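Local coordinates for 2-oxo-1,2-dihydroquinoline 8-monooxygenase, oxygenase component (Pseudomonas putida, PDB 1Z02), which probably hydroxylates 2-oxo-1,2-dihydroquinoline at carbon 8, using electrons that reach a mononuclear iron by way of a Rieske [2Fe-2S] cluster, at residues F78-Q83 with F112-G117; W265-K270 with R290-S295; H142-M147 with P189-D194. All coordinates share one frame; numbering follows the deposited sequence.

Overall arrangement
The three contacts follow one another along the chain; none nest or cross. Contact 1 closes first, joining strand 76-81 to the turn after strand 110-113 in the Rieske domain. The chain between its segments carries the cluster ligands Cys-84, His-86, Cys-105 and His-108. Contact 3 closes next. It ties the hairpin of strands 141-144 and 147-152 to the loop that enters strand 196-206 of the large sheet. Contact 2 closes last, at the end of that sheet's strand pair 261-264 and 293-297. Contacts 1 and 2 lie on opposite sides of the chain's centre, their own centres about 43 Å apart. Contact 3 lies about 24 Å and 25 Å from them, centre to centre.

Contact 1 (F78-Q83 with F112-G117); sequences FALKDQ and FDLETG
Asp-113 OD2 is gripped by two donors of Thr-116, while Leu-80 CD2 touches Asp-113 O from across the contact. Thr-116 N meets Asp-113 OD2 at 3.2 Å from above the carboxylate plane, an Asx motif. Thr-116 OG1 takes the anti lone pair of the same oxygen. The contact lies within the Rieske domain, where strand 76-81 of one three-stranded sheet packs on the turn between strands 110-113 and 119-122 of another. No direct hydrogen bond joins the segments. A water donates to Leu-114 O at 2.9 Å and also to Ala-79 O. Phe-78 CD2, at 3.5 Å, and Leu-80 CD1 lie against Leu-114 O. Leu-114 CB sits over a face of the Phe-78 ring, 4.2 Å from its centroid, as a CH-pi contact. CG of Phe-78 stands anti to the carbonyl carbon (chi1 -64°), which brings the ring to Leu-114. The side chain of Phe-112 also nears those of cluster residues Cys-84 and Phe-110, so the packing continues toward the [2Fe-2S] site. The branches of Leu-80 divide: CD1 meets Leu-114 CD2, while Leu-80 CD2 reaches Phe-112 CB at 4.1 Å.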
loop_
_atom_site.group_PDB
_atom_site.type_symbol
_atom_site.label_atom_id
_atom_site.label_comp_id
_atom_site.label_asym_id
_atom_site.label_seq_id
_atom_site.Cartn_x
_atom_site.Cartn_y
_atom_site.Cartn_z
ATOM N N PHE A 78 -3.376 -13.966 -31.622
ATOM C CA PHE A 78 -3.706 -15.086 -30.745
ATOM C C PHE A 78 -3.634 -14.626 -29.300
ATOM O O PHE A 78 -2.859 -13.730 -28.965
ATOM C CB PHE A 78 -2.733 -16.254 -30.954
ATOM C CG PHE A 78 -2.804 -16.859 -32.326
ATOM C CD1 PHE A 78 -2.137 -16.272 -33.396
ATOM C CD2 PHE A 78 -3.577 -17.991 -32.558
ATOM C CE1 PHE A 78 -2.242 -16.803 -34.678
ATOM C CE2 PHE A 78 -3.691 -18.530 -33.839
ATOM C CZ PHE A 78 -3.021 -17.932 -34.900
ATOM N N ALA A 79 -4.438 -15.237 -28.440
ATOM C CA ALA A 79 -4.434 -14.873 -27.025
ATOM C C ALA A 79 -4.357 -16.133 -26.164
ATOM O O ALA A 79 -5.065 -17.103 -26.427
ATOM C CB ALA A 79 -5.688 -14.079 -26.695
ATOM N N LEU A 80 -3.485 -16.107 -25.153
ATOM C CA LEU A 80 -3.289 -17.214 -24.216
ATOM C C LEU A 80 -3.204 -16.615 -22.813
ATOM O O LEU A 80 -3.134 -15.389 -22.654
ATOM C CB LEU A 80 -1.982 -17.970 -24.505
ATOM C CG LEU A 80 -1.811 -18.782 -25.788
ATOM C CD1 LEU A 80 -1.761 -17.850 -26.981
ATOM C CD2 LEU A 80 -0.517 -19.597 -25.706
ATOM N N LYS A 81 -3.218 -17.471 -21.797
ATOM C CA LYS A 81 -3.121 -16.974 -20.435
ATOM C C LYS A 81 -1.673 -16.586 -20.192
ATOM O O LYS A 81 -0.764 -17.374 -20.444
ATOM C CB LYS A 81 -3.541 -18.034 -19.423
ATOM C CG LYS A 81 -3.544 -17.505 -18.000
ATOM C CD LYS A 81 -3.876 -18.610 -17.004
ATOM C CE LYS A 81 -5.327 -19.070 -17.116
ATOM N NZ LYS A 81 -5.647 -20.094 -16.076
ATOM N N ASP A 82 -1.468 -15.367 -19.703
ATOM C CA ASP A 82 -0.128 -14.845 -19.448
ATOM C C ASP A 82 0.425 -15.417 -18.142
ATOM O O ASP A 82 0.677 -14.676 -17.178
ATOM C CB ASP A 82 -0.183 -13.315 -19.376
ATOM C CG ASP A 82 1.179 -12.666 -19.561
ATOM O OD1 ASP A 82 1.271 -11.444 -19.330
ATOM O OD2 ASP A 82 2.142 -13.377 -19.938
ATOM N N GLN A 83 0.625 -16.732 -18.122
ATOM C CA GLN A 83 1.131 -17.424 -16.932
ATOM C C GLN A 83 1.753 -18.766 -17.301
ATOM O O GLN A 83 1.061 -19.685 -17.725
ATOM C CB GLN A 83 0.001 -17.672 -15.928
ATOM C CG GLN A 83 0.453 -18.405 -14.661
ATOM C CD GLN A 83 -0.714 -18.943 -13.849
ATOM O OE1 GLN A 83 -1.428 -19.855 -14.287
ATOM N NE2 GLN A 83 -0.920 -18.376 -12.664
ATOM N N PHE A 112 4.576 -22.932 -25.706
ATOM C CA PHE A 112 3.175 -23.231 -25.960
ATOM C C PHE A 112 2.708 -22.913 -27.372
ATOM O O PHE A 112 3.182 -21.964 -28.003
ATOM C CB PHE A 112 2.294 -22.487 -24.947
ATOM C CG PHE A 112 2.769 -22.627 -23.535
ATOM C CD1 PHE A 112 3.662 -21.713 -22.999
ATOM C CD2 PHE A 112 2.369 -23.706 -22.759
ATOM C CE1 PHE A 112 4.159 -21.871 -21.707
ATOM C CE2 PHE A 112 2.858 -23.876 -21.468
ATOM C CZ PHE A 112 3.756 -22.956 -20.939
ATOM N N ASP A 113 1.776 -23.726 -27.858
ATOM C CA ASP A 113 1.215 -23.552 -29.189
ATOM C C ASP A 113 0.200 -22.415 -29.143
ATOM O O ASP A 113 -0.714 -22.425 -28.324
ATOM C CB ASP A 113 0.535 -24.840 -29.636
ATOM C CG ASP A 113 0.035 -24.752 -31.047
ATOM O OD1 ASP A 113 0.783 -24.394 -31.927
ATOM O OD2 ASP A 113 -1.114 -25.031 -31.320
ATOM N N LEU A 114 0.372 -21.429 -30.016
ATOM C CA LEU A 114 -0.520 -20.277 -30.048
ATOM C C LEU A 114 -1.980 -20.635 -30.264
ATOM O O LEU A 114 -2.868 -19.976 -29.730
ATOM C CB LEU A 114 -0.086 -19.304 -31.140
ATOM C CG LEU A 114 1.224 -18.556 -30.890
ATOM C CD1 LEU A 114 1.563 -17.725 -32.119
ATOM C CD2 LEU A 114 1.088 -17.668 -29.669
ATOM N N GLU A 115 -2.233 -21.676 -31.042
ATOM C CA GLU A 115 -3.597 -22.083 -31.341
ATOM C C GLU A 115 -4.316 -22.858 -30.253
ATOM O O GLU A 115 -5.436 -22.529 -29.891
ATOM C CB GLU A 115 -3.617 -22.942 -32.600
ATOM C CG GLU A 115 -5.005 -23.413 -32.961
ATOM C CD GLU A 115 -5.570 -22.621 -34.096
ATOM O OE1 GLU A 115 -4.973 -22.674 -35.185
ATOM O OE2 GLU A 115 -6.595 -21.938 -33.912
ATOM N N THR A 116 -3.676 -23.909 -29.758
ATOM C CA THR A 116 -4.286 -24.772 -28.764
ATOM C C THR A 116 -3.820 -24.525 -27.349
ATOM O O THR A 116 -4.469 -24.962 -26.405
ATOM C CB THR A 116 -4.010 -26.255 -29.104
ATOM O OG1 THR A 116 -2.601 -26.529 -29.004
ATOM C CG2 THR A 116 -4.474 -26.557 -30.519
ATOM N N GLY A 117 -2.675 -23.862 -27.212
ATOM C CA GLY A 117 -2.129 -23.570 -25.902
ATOM C C GLY A 117 -1.345 -24.730 -25.319
ATOM O O GLY A 117 -0.755 -24.600 -24.246
HETATM O O HOH W 1 -5.195 -18.643 -28.758
#

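Contact 2 (W265-K270 with R290-S295); sequences WLFTDK and RHYRTS
Phe-267 reaches across to His-291 and Tyr-292, and Leu-266 packs beside it on Tyr-292. These two residues of 265-270 bury the most surface. The edge of the Phe-267 ring points at the face of Tyr-292 in an edge-to-face pair. The ring centroids of Phe-267 and Tyr-292 are 5.2 Å apart and the planes stand at 80°. On Tyr-292, CG sits between the backbone N and the carbonyl carbon (chi1 64°), a crowded position that puts the ring beside the Phe-267 rim. That rim also abuts the Tyr-292 backbone, with Phe-267 CE1 3.0 Å from Tyr-292 O, near the ring plane. Tyr-292 O is buried and has no hydrogen-bond partner in the model. Over one face of Phe-267 lies His-291 CA, 4.1 Å from the ring centroid. The imidazole comes in edge first as an offset edge-to-face pair, with His-291 ND1 3.3 Å from Phe-267 CD2.

The contact lies where the chain leaves strand 261-264, beside the start of its antiparallel neighbour 293-297, in the catalytic domain, a Bet v 1-like fold. The side chain of Tyr-292 is about 9 Å from the bound iron(III) ion. Replacing Phe-267 by an alanine would probably leave the Tyr-292 face and the His-291 edge without their mate and open a gap beside Tyr-292 O.

Leu-266 CD1 touches Tyr-292 CE1 at 3.6 Å and Thr-294 OG1 at 3.7 Å, the latter a hydroxyl bonded to Gln-264. Leu-266 CD1 also nears Arg-293 CA. The guanidinium of Arg-293 is held by Glu-305, Phe-180 O and Pro-181 O. Its NH2 also donates to a water, which in turn donates to Leu-266 O at 3.1 Å from water O.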
loop_
_atom_site.group_PDB
_atom_site.type_symbol
_atom_site.label_atom_id
_atom_site.label_comp_id
_atom_site.label_asym_id
_atom_site.label_seq_id
_atom_site.Cartn_x
_atom_site.Cartn_y
_atom_site.Cartn_z
ATOM N N TRP A 265 -35.753 4.674 -23.852
ATOM C CA TRP A 265 -36.538 5.465 -24.796
ATOM C C TRP A 265 -36.357 6.964 -24.574
ATOM O O TRP A 265 -37.276 7.652 -24.126
ATOM C CB TRP A 265 -38.029 5.102 -24.701
ATOM C CG TRP A 265 -38.342 3.662 -24.959
ATOM C CD1 TRP A 265 -38.810 2.758 -24.055
ATOM C CD2 TRP A 265 -38.243 2.966 -26.204
ATOM N NE1 TRP A 265 -39.013 1.541 -24.658
ATOM C CE2 TRP A 265 -38.673 1.642 -25.983
ATOM C CE3 TRP A 265 -37.835 3.333 -27.495
ATOM C CZ2 TRP A 265 -38.708 0.676 -27.001
ATOM C CZ3 TRP A 265 -37.870 2.370 -28.511
ATOM C CH2 TRP A 265 -38.305 1.060 -28.254
ATOM N N LEU A 266 -35.164 7.465 -24.882
ATOM C CA LEU A 266 -34.886 8.880 -24.716
ATOM C C LEU A 266 -35.531 9.683 -25.833
ATOM O O LEU A 266 -35.691 9.199 -26.957
ATOM C CB LEU A 266 -33.376 9.138 -24.689
ATOM C CG LEU A 266 -32.593 8.482 -23.551
ATOM C CD1 LEU A 266 -31.201 9.074 -23.523
ATOM C CD2 LEU A 266 -33.294 8.730 -22.220
ATOM N N PHE A 267 -35.901 10.913 -25.502
ATOM C CA PHE A 267 -36.545 11.826 -26.438
ATOM C C PHE A 267 -37.890 11.317 -26.944
ATOM O O PHE A 267 -38.217 11.397 -28.131
ATOM C CB PHE A 267 -35.597 12.172 -27.594
ATOM C CG PHE A 267 -34.386 12.943 -27.151
ATOM C CD1 PHE A 267 -33.237 12.281 -26.725
ATOM C CD2 PHE A 267 -34.422 14.333 -27.083
ATOM C CE1 PHE A 267 -32.146 12.989 -26.232
ATOM C CE2 PHE A 267 -33.338 15.053 -26.593
ATOM C CZ PHE A 267 -32.197 14.377 -26.166
ATOM N N THR A 268 -38.658 10.777 -26.006
ATOM C CA THR A 268 -40.003 10.295 -26.261
ATOM C C THR A 268 -40.751 10.782 -25.034
ATOM O O THR A 268 -40.142 11.333 -24.115
ATOM C CB THR A 268 -40.102 8.746 -26.343
ATOM O OG1 THR A 268 -39.768 8.159 -25.079
ATOM C CG2 THR A 268 -39.181 8.214 -27.415
ATOM N N ASP A 269 -42.058 10.582 -24.997
ATOM C CA ASP A 269 -42.817 11.045 -23.851
ATOM C C ASP A 269 -42.568 10.229 -22.575
ATOM O O ASP A 269 -43.045 10.593 -21.503
ATOM C CB ASP A 269 -44.300 11.066 -24.205
ATOM C CG ASP A 269 -44.840 9.713 -24.460
ATOM O OD1 ASP A 269 -44.977 8.958 -23.520
ATOM O OD2 ASP A 269 -45.134 9.362 -25.593
ATOM N N LYS A 270 -41.795 9.150 -22.689
ATOM C CA LYS A 270 -41.494 8.291 -21.544
ATOM C C LYS A 270 -40.448 8.906 -20.622
ATOM O O LYS A 270 -40.308 8.499 -19.473
ATOM C CB LYS A 270 -41.006 6.922 -22.024
ATOM C CG LYS A 270 -41.918 6.270 -23.041
ATOM C CD LYS A 270 -42.509 4.999 -22.505
ATOM C CE LYS A 270 -43.466 4.396 -23.505
ATOM N NZ LYS A 270 -44.733 4.022 -22.838
ATOM N N ARG A 290 -28.726 18.348 -27.827
ATOM C CA ARG A 290 -28.583 17.397 -28.920
ATOM C C ARG A 290 -29.459 16.167 -28.736
ATOM O O ARG A 290 -29.727 15.741 -27.611
ATOM C CB ARG A 290 -27.144 16.918 -29.013
ATOM C CG ARG A 290 -26.366 17.485 -30.143
ATOM C CD ARG A 290 -25.172 16.630 -30.427
ATOM N NE ARG A 290 -25.461 15.583 -31.389
ATOM C CZ ARG A 290 -25.607 15.804 -32.688
ATOM N NH1 ARG A 290 -25.857 14.828 -33.507
ATOM N NH2 ARG A 290 -25.511 17.011 -33.190
ATOM N N HIS A 291 -29.886 15.581 -29.847
ATOM C CA HIS A 291 -30.689 14.373 -29.779
ATOM C C HIS A 291 -29.716 13.202 -29.717
ATOM O O HIS A 291 -28.786 13.114 -30.526
ATOM C CB HIS A 291 -31.597 14.236 -31.003
ATOM C CG HIS A 291 -32.685 15.260 -31.068
ATOM N ND1 HIS A 291 -33.412 15.648 -29.961
ATOM C CD2 HIS A 291 -33.184 15.968 -32.108
ATOM C CE1 HIS A 291 -34.306 16.550 -30.316
ATOM N NE2 HIS A 291 -34.190 16.762 -31.617
ATOM N N TYR A 292 -29.938 12.310 -28.755
ATOM C CA TYR A 292 -29.084 11.144 -28.552
ATOM C C TYR A 292 -29.855 10.105 -27.744
ATOM O O TYR A 292 -30.852 10.426 -27.104
ATOM C CB TYR A 292 -27.828 11.555 -27.778
ATOM C CG TYR A 292 -28.144 12.037 -26.379
ATOM C CD1 TYR A 292 -28.278 11.136 -25.319
ATOM C CD2 TYR A 292 -28.356 13.389 -26.122
ATOM C CE1 TYR A 292 -28.619 11.578 -24.040
ATOM C CE2 TYR A 292 -28.694 13.838 -24.844
ATOM C CZ TYR A 292 -28.822 12.930 -23.814
ATOM O OH TYR A 292 -29.137 13.369 -22.553
ATOM N N ARG A 293 -29.388 8.863 -27.774
ATOM C CA ARG A 293 -30.039 7.791 -27.032
ATOM C C ARG A 293 -28.998 6.816 -26.480
ATOM O O ARG A 293 -28.056 6.438 -27.172
ATOM C CB ARG A 293 -31.027 7.058 -27.945
ATOM C CG ARG A 293 -31.890 6.035 -27.239
ATOM C CD ARG A 293 -33.058 5.624 -28.115
ATOM N NE ARG A 293 -32.634 4.938 -29.330
ATOM C CZ ARG A 293 -33.470 4.516 -30.275
ATOM N NH1 ARG A 293 -33.004 3.894 -31.351
ATOM N NH2 ARG A 293 -34.774 4.722 -30.146
ATOM N N THR A 294 -29.174 6.414 -25.227
ATOM C CA THR A 294 -28.251 5.491 -24.585
ATOM C C THR A 294 -28.873 4.139 -24.270
ATOM O O THR A 294 -30.055 4.035 -23.935
ATOM C CB THR A 294 -27.714 6.071 -23.258
ATOM O OG1 THR A 294 -28.813 6.514 -22.449
ATOM C CG2 THR A 294 -26.780 7.226 -23.529
ATOM N N SER A 295 -28.051 3.106 -24.379
ATOM C CA SER A 295 -28.469 1.744 -24.084
ATOM C C SER A 295 -27.250 1.022 -23.518
ATOM O O SER A 295 -26.115 1.461 -23.712
ATOM C CB SER A 295 -28.961 1.042 -25.358
ATOM O OG SER A 295 -27.988 1.074 -26.390
HETATM O O HOH W 2 -36.240 6.467 -28.238
#

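Contact 3 (H142-M147 with P189-D194); sequences HEVNGM and PSVLDD
Asn-145 reaches from the tip of a hairpin to the backbone of Val-191 and Asp-193. Asn-145 CB lies 3.7 Å from Val-191 O. With chi1 at -65° the Asn-145 amide swings to the side of its own backbone N, toward 189-194. CG passes close to the same oxygen and comes near Asp-193 O. At the tip, ND2 donates to two backbone carbonyls. The bond from Asn-145 ND2 to Val-191 O is 2.8 Å long, with an N-H...O angle of 158°. Val-191 O lies close to the plane of the Asn-145 amide, while ND2 sits above the plane of the Val-191 carbonyl. The bond from Asn-145 ND2 to Asp-193 O is also 2.8 Å but is weak, because it is strongly bent. The two bonds, one of them weak, probably limit how far the amide can turn.

Asn-145 and Gly-146 form the turn of a tight beta hairpin, a type I' turn from Val-144 to Met-147 linking strands 141-144 and 147-152. The facing loop has a type I turn from Ser-190 to Asp-193. The contact thus joins a hairpin that pairs with strand 43-49 to the loop leading into strand 196-206 of the large sheet.

Val-144 adds an apolar patch beside the amide. Val-144 CG2 meets Val-191 O at 3.5 Å. Val-144 CG1 touches both Val-191 CG2 at 4.1 Å and Leu-192 CD2. The side chains of Val-144 and Val-191 cross at about a right angle. Polar groups within the loop brace its turn. Ser-190 N donates to Asp-193 OD1 at 2.9 Å, from above the carboxylate plane. Asp-193 OD2 turns to Arg-172 in a salt bridge. Leu-192 N donates to Ser-190 OG at 3.2 Å, an ST turn.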
loop_
_atom_site.group_PDB
_atom_site.type_symbol
_atom_site.label_atom_id
_atom_site.label_comp_id
_atom_site.label_asym_id
_atom_site.label_seq_id
_atom_site.Cartn_x
_atom_site.Cartn_y
_atom_site.Cartn_z
ATOM N N HIS A 142 -11.317 -11.961 -31.782
ATOM C CA HIS A 142 -12.079 -11.470 -32.911
ATOM C C HIS A 142 -11.675 -10.017 -33.149
ATOM O O HIS A 142 -12.109 -9.112 -32.433
ATOM C CB HIS A 142 -13.577 -11.571 -32.640
ATOM C CG HIS A 142 -14.418 -11.196 -33.818
ATOM N ND1 HIS A 142 -15.686 -11.678 -34.017
ATOM C CD2 HIS A 142 -14.177 -10.378 -34.863
ATOM C CE1 HIS A 142 -16.188 -11.177 -35.130
ATOM N NE2 HIS A 142 -15.290 -10.381 -35.663
ATOM N N GLU A 143 -10.832 -9.809 -34.154
ATOM C CA GLU A 143 -10.352 -8.477 -34.506
ATOM C C GLU A 143 -11.185 -7.918 -35.660
ATOM O O GLU A 143 -11.431 -8.612 -36.650
ATOM C CB GLU A 143 -8.879 -8.551 -34.917
ATOM C CG GLU A 143 -8.238 -7.195 -35.211
ATOM C CD GLU A 143 -6.777 -7.317 -35.548
ATOM O OE1 GLU A 143 -6.072 -6.290 -35.557
ATOM O OE2 GLU A 143 -6.330 -8.447 -35.806
ATOM N N VAL A 144 -11.609 -6.665 -35.534
ATOM C CA VAL A 144 -12.424 -6.037 -36.562
ATOM C C VAL A 144 -12.337 -4.507 -36.512
ATOM O O VAL A 144 -12.446 -3.899 -35.445
ATOM C CB VAL A 144 -13.910 -6.468 -36.421
ATOM C CG1 VAL A 144 -14.485 -5.947 -35.110
ATOM C CG2 VAL A 144 -14.727 -5.953 -37.594
ATOM N N ASN A 145 -12.123 -3.906 -37.681
ATOM C CA ASN A 145 -12.025 -2.457 -37.841
ATOM C C ASN A 145 -11.228 -1.698 -36.774
ATOM O O ASN A 145 -11.713 -0.719 -36.193
ATOM C CB ASN A 145 -13.429 -1.853 -37.974
ATOM C CG ASN A 145 -14.135 -2.305 -39.242
ATOM O OD1 ASN A 145 -13.526 -2.358 -40.307
ATOM N ND2 ASN A 145 -15.423 -2.627 -39.133
ATOM N N GLY A 146 -9.996 -2.144 -36.546
ATOM C CA GLY A 146 -9.130 -1.490 -35.576
ATOM C C GLY A 146 -9.285 -1.913 -34.125
ATOM O O GLY A 146 -8.562 -1.408 -33.256
ATOM N N MET A 147 -10.206 -2.839 -33.861
ATOM C CA MET A 147 -10.469 -3.328 -32.506
ATOM C C MET A 147 -10.155 -4.809 -32.359
ATOM O O MET A 147 -10.560 -5.622 -33.189
ATOM C CB MET A 147 -11.945 -3.136 -32.145
ATOM C CG MET A 147 -12.437 -1.714 -32.033
ATOM S SD MET A 147 -11.837 -0.901 -30.574
ATOM C CE MET A 147 -12.884 -1.639 -29.283
ATOM N N PRO A 189 -23.768 3.392 -36.662
ATOM C CA PRO A 189 -23.001 2.263 -37.183
ATOM C C PRO A 189 -22.446 1.394 -36.059
ATOM O O PRO A 189 -22.360 1.827 -34.911
ATOM C CB PRO A 189 -21.900 2.944 -37.990
ATOM C CG PRO A 189 -21.642 4.186 -37.203
ATOM C CD PRO A 189 -23.046 4.661 -36.875
ATOM N N SER A 190 -22.076 0.165 -36.401
ATOM C CA SER A 190 -21.513 -0.792 -35.446
ATOM C C SER A 190 -20.036 -0.969 -35.793
ATOM O O SER A 190 -19.627 -0.644 -36.912
ATOM C CB SER A 190 -22.242 -2.135 -35.567
ATOM O OG SER A 190 -21.645 -3.127 -34.747
ATOM N N VAL A 191 -19.219 -1.458 -34.862
ATOM C CA VAL A 191 -17.815 -1.653 -35.201
ATOM C C VAL A 191 -17.716 -2.876 -36.126
ATOM O O VAL A 191 -16.665 -3.154 -36.708
ATOM C CB VAL A 191 -16.896 -1.879 -33.953
ATOM C CG1 VAL A 191 -17.117 -0.812 -32.951
ATOM C CG2 VAL A 191 -17.068 -3.247 -33.402
ATOM N N LEU A 192 -18.831 -3.592 -36.276
ATOM C CA LEU A 192 -18.886 -4.773 -37.140
ATOM C C LEU A 192 -19.206 -4.406 -38.588
ATOM O O LEU A 192 -19.000 -5.210 -39.496
ATOM C CB LEU A 192 -19.942 -5.770 -36.632
ATOM C CG LEU A 192 -19.707 -6.474 -35.292
ATOM C CD1 LEU A 192 -20.904 -7.346 -34.976
ATOM C CD2 LEU A 192 -18.442 -7.320 -35.360
ATOM N N ASP A 193 -19.702 -3.189 -38.798
ATOM C CA ASP A 193 -20.069 -2.722 -40.132
ATOM C C ASP A 193 -18.879 -2.523 -41.066
ATOM O O ASP A 193 -17.784 -2.147 -40.641
ATOM C CB ASP A 193 -20.864 -1.411 -40.039
ATOM C CG ASP A 193 -22.254 -1.612 -39.480
ATOM O OD1 ASP A 193 -22.893 -0.611 -39.102
ATOM O OD2 ASP A 193 -22.713 -2.767 -39.433
ATOM N N ASP A 194 -19.100 -2.781 -42.352
ATOM C CA ASP A 194 -18.044 -2.602 -43.334
ATOM C C ASP A 194 -17.692 -1.117 -43.411
ATOM O O ASP A 194 -18.573 -0.256 -43.341
ATOM C CB ASP A 194 -18.497 -3.107 -44.707
ATOM C CG ASP A 194 -18.439 -4.626 -44.824
ATOM O OD1 ASP A 194 -18.836 -5.159 -45.883
ATOM O OD2 ASP A 194 -17.988 -5.286 -43.864
#